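Local structure of hypothetical UPF0131 protein PH0828 (1V30) at residues Thr15-Lys20 with Ser109-Glu114. The protein is of unestablished function but is a putative gamma-glutamylcyclotransferase of the AIG2-like family. Numbering follows the deposited sequence.
Sequences TLRKGK and SGDFDE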
ATOM      1  N   THR A  15      -4.928  -0.784   0.610  1.00 11.45           N
ATOM      2  CA  THR A  15      -6.007  -0.495   1.540  1.00 12.23           C
ATOM      3  C   THR A  15      -5.915   0.802   2.340  1.00 12.41           C
ATOM      4  O   THR A  15      -6.943   1.404   2.674  1.00 11.99           O
ATOM      5  CB  THR A  15      -6.174  -1.699   2.486  1.00 11.34           C
ATOM      6  OG1 THR A  15      -6.123  -2.903   1.707  1.00 12.98           O
ATOM      7  CG2 THR A  15      -7.498  -1.641   3.204  1.00 14.27           C
ATOM      8  N   LEU A  16      -4.697   1.238   2.634  1.00 12.94           N
ATOM      9  CA  LEU A  16      -4.490   2.465   3.397  1.00 12.08           C
ATOM     10  C   LEU A  16      -4.367   3.734   2.542  1.00 12.56           C
ATOM     11  O   LEU A  16      -4.342   4.843   3.079  1.00 13.92           O
ATOM     12  CB  LEU A  16      -3.256   2.318   4.295  1.00 13.15           C
ATOM     13  CG  LEU A  16      -3.387   1.355   5.484  1.00 11.95           C
ATOM     14  CD1 LEU A  16      -2.005   0.989   5.996  1.00 13.85           C
ATOM     15  CD2 LEU A  16      -4.229   1.991   6.584  1.00 14.58           C
ATOM     16  N   ARG A  17      -4.291   3.586   1.223  1.00 13.13           N
ATOM     17  CA  ARG A  17      -4.181   4.759   0.356  1.00 13.55           C
ATOM     18  C   ARG A  17      -5.425   5.639   0.440  1.00 14.66           C
ATOM     19  O   ARG A  17      -6.509   5.182   0.804  1.00 13.99           O
ATOM     20  CB  ARG A  17      -3.941   4.343  -1.102  1.00 13.56           C
ATOM     21  CG  ARG A  17      -2.515   3.891  -1.398  1.00 13.95           C
ATOM     22  CD  ARG A  17      -2.294   3.685  -2.892  1.00 15.16           C
ATOM     23  NE  ARG A  17      -2.426   4.944  -3.626  1.00 16.30           N
ATOM     24  CZ  ARG A  17      -2.389   5.055  -4.951  1.00 17.68           C
ATOM     25  NH1 ARG A  17      -2.224   3.986  -5.715  1.00 16.88           N
ATOM     26  NH2 ARG A  17      -2.526   6.244  -5.518  1.00 18.66           N
ATOM     27  N   LYS A  18      -5.253   6.916   0.114  1.00 14.59           N
ATOM     28  CA  LYS A  18      -6.358   7.862   0.141  1.00 16.29           C
ATOM     29  C   LYS A  18      -7.565   7.325  -0.626  1.00 15.68           C
ATOM     30  O   LYS A  18      -7.439   6.873  -1.767  1.00 15.72           O
ATOM     31  CB  LYS A  18      -5.914   9.190  -0.474  1.00 17.83           C
ATOM     32  CG  LYS A  18      -7.036  10.196  -0.645  1.00 22.02           C
ATOM     33  CD  LYS A  18      -6.535  11.430  -1.359  1.00 25.80           C
ATOM     34  CE  LYS A  18      -7.683  12.211  -1.971  1.00 28.41           C
ATOM     35  NZ  LYS A  18      -7.168  13.386  -2.720  1.00 31.89           N
ATOM     36  N   GLY A  19      -8.730   7.379   0.013  1.00 15.44           N
ATOM     37  CA  GLY A  19      -9.953   6.913  -0.618  1.00 16.62           C
ATOM     38  C   GLY A  19     -10.209   5.421  -0.510  1.00 15.37           C
ATOM     39  O   GLY A  19     -11.299   4.955  -0.848  1.00 16.12           O
ATOM     40  N   LYS A  20      -9.215   4.667  -0.048  1.00 14.58           N
ATOM     41  CA  LYS A  20      -9.355   3.220   0.091  1.00 14.81           C
ATOM     42  C   LYS A  20      -9.991   2.866   1.432  1.00 13.80           C
ATOM     43  O   LYS A  20     -10.024   3.691   2.344  1.00 14.14           O
ATOM     44  CB  LYS A  20      -7.994   2.543  -0.112  1.00 14.16           C
ATOM     45  CG  LYS A  20      -7.603   2.403  -1.582  1.00 19.72           C
ATOM     46  CD  LYS A  20      -7.717   3.719  -2.329  1.00 21.00           C
ATOM     47  CE  LYS A  20      -7.418   3.565  -3.811  1.00 20.31           C
ATOM     48  NZ  LYS A  20      -7.489   4.909  -4.453  1.00 20.55           N
ATOM     49  N   SER A 109       0.051  -1.977 -14.035  1.00 18.99           N
ATOM     50  CA  SER A 109       0.581  -0.634 -13.831  1.00 18.79           C
ATOM     51  C   SER A 109       1.265  -0.485 -12.478  1.00 18.73           C
ATOM     52  O   SER A 109       2.029   0.455 -12.265  1.00 19.62           O
ATOM     53  CB  SER A 109      -0.537   0.402 -13.946  1.00 19.96           C
ATOM     54  OG  SER A 109      -1.429   0.319 -12.849  1.00 19.13           O
ATOM     55  N   GLY A 110       0.989  -1.417 -11.570  1.00 17.23           N
ATOM     56  CA  GLY A 110       1.570  -1.354 -10.241  1.00 16.55           C
ATOM     57  C   GLY A 110       0.883  -0.289  -9.404  1.00 15.02           C
ATOM     58  O   GLY A 110       1.340   0.047  -8.313  1.00 15.59           O
ATOM     59  N   ASP A 111      -0.231   0.230  -9.914  1.00 15.07           N
ATOM     60  CA  ASP A 111      -1.001   1.276  -9.245  1.00 14.16           C
ATOM     61  C   ASP A 111      -2.405   0.756  -8.932  1.00 13.22           C
ATOM     62  O   ASP A 111      -3.165   0.425  -9.843  1.00 14.02           O
ATOM     63  CB  ASP A 111      -1.077   2.498 -10.168  1.00 14.52           C
ATOM     64  CG  ASP A 111      -1.762   3.685  -9.526  1.00 15.50           C
ATOM     65  OD1 ASP A 111      -2.352   3.539  -8.438  1.00 14.68           O
ATOM     66  OD2 ASP A 111      -1.720   4.784 -10.128  1.00 19.10           O
ATOM     67  N   PHE A 112      -2.741   0.698  -7.644  1.00 12.85           N
ATOM     68  CA  PHE A 112      -4.040   0.207  -7.180  1.00 12.81           C
ATOM     69  C   PHE A 112      -5.208   0.998  -7.780  1.00 13.54           C
ATOM     70  O   PHE A 112      -6.331   0.496  -7.844  1.00 13.31           O
ATOM     71  CB  PHE A 112      -4.066   0.259  -5.641  1.00 12.39           C
ATOM     72  CG  PHE A 112      -5.151  -0.575  -4.985  1.00 11.98           C
ATOM     73  CD1 PHE A 112      -5.531  -1.818  -5.492  1.00 12.06           C
ATOM     74  CD2 PHE A 112      -5.719  -0.149  -3.789  1.00 11.08           C
ATOM     75  CE1 PHE A 112      -6.454  -2.625  -4.806  1.00 12.06           C
ATOM     76  CE2 PHE A 112      -6.634  -0.942  -3.102  1.00 13.15           C
ATOM     77  CZ  PHE A 112      -7.001  -2.181  -3.609  1.00 12.19           C
ATOM     78  N   ASP A 113      -4.946   2.229  -8.226  1.00 13.63           N
ATOM     79  CA  ASP A 113      -6.003   3.047  -8.824  1.00 14.59           C
ATOM     80  C   ASP A 113      -6.487   2.490 -10.155  1.00 15.24           C
ATOM     81  O   ASP A 113      -7.500   2.946 -10.686  1.00 14.35           O
ATOM     82  CB  ASP A 113      -5.542   4.498  -9.031  1.00 15.29           C
ATOM     83  CG  ASP A 113      -5.755   5.369  -7.799  1.00 18.07           C
ATOM     84  OD1 ASP A 113      -6.690   5.102  -7.013  1.00 17.94           O
ATOM     85  OD2 ASP A 113      -4.995   6.344  -7.626  1.00 19.77           O
ATOM     86  N   GLU A 114      -5.768   1.513 -10.697  1.00 14.85           N
ATOM     87  CA  GLU A 114      -6.167   0.918 -11.963  1.00 17.88           C
ATOM     88  C   GLU A 114      -7.576   0.347 -11.822  1.00 16.97           C
ATOM     89  O   GLU A 114      -8.343   0.323 -12.784  1.00 18.81           O
ATOM     90  CB  GLU A 114      -5.191  -0.186 -12.369  1.00 19.36           C
ATOM     91  CG  GLU A 114      -5.286  -0.571 -13.836  1.00 22.53           C
ATOM     92  CD  GLU A 114      -4.290  -1.641 -14.222  1.00 23.62           C
ATOM     93  OE1 GLU A 114      -3.083  -1.470 -13.943  1.00 23.18           O
ATOM     94  OE2 GLU A 114      -4.715  -2.654 -14.812  1.00 28.65           O
TER
HETATM   95  O   HOH W   1      -0.868   1.480  -5.482  1.00 16.05           O
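Arg-17 and Phe-112 mark the nearest approach of two irregular backbones, their CA atoms 8.8 Å apart, where a type II turn from Arg-17 to Lys-20 faces a type I turn from Asp-111 to Glu-114 that leads into helix 114-123. Long side chains bridge this gap. Arg-17, bent at chi3 (64°), brings its guanidinium edge to Asp-111, and Arg-17 NH1 donates to Asp-111 OD1 at 2.8 Å. That oxygen lies almost in the guanidinium plane and is met on its syn side, though 34° out of the carboxylate plane, while Asp-113 N caps the same oxygen from above the opposite face of the carboxylate in a nearly straight bond. Arg-17 NH2 forms a longer salt bridge to Asp-113 OD2 (3.2 Å), the carboxylate of Asp-113 being turned 56° from the guanidinium. Asp-113 OD1 takes Lys-20 NZ at 2.7 Å and also pairs with Arg-116. On its way there Lys-20 slides past Phe-112, laying Lys-20 CG against the ring edge 3.8 Å from Phe-112 CE2; the ring itself packs edge-to-face with Phe-44. A water accepts from both Arg-17 NH1 and Phe-112 N. Arg-17 NE forms a further salt bridge with Glu-60 of strand 56-64. An alanine in place of Arg-17 would probably leave Asp-111 without the cation that grips its OD1, take one of the cations from Asp-113 and open a gap between the two turns. This salt-bridge network thus ties the loop after strand 8-12, which contains Thr-15 and Leu-16 of the substrate site inferred by similarity, to the turn that leads into helix 114-123, and is likely to steady the carboxylates in their ionised form.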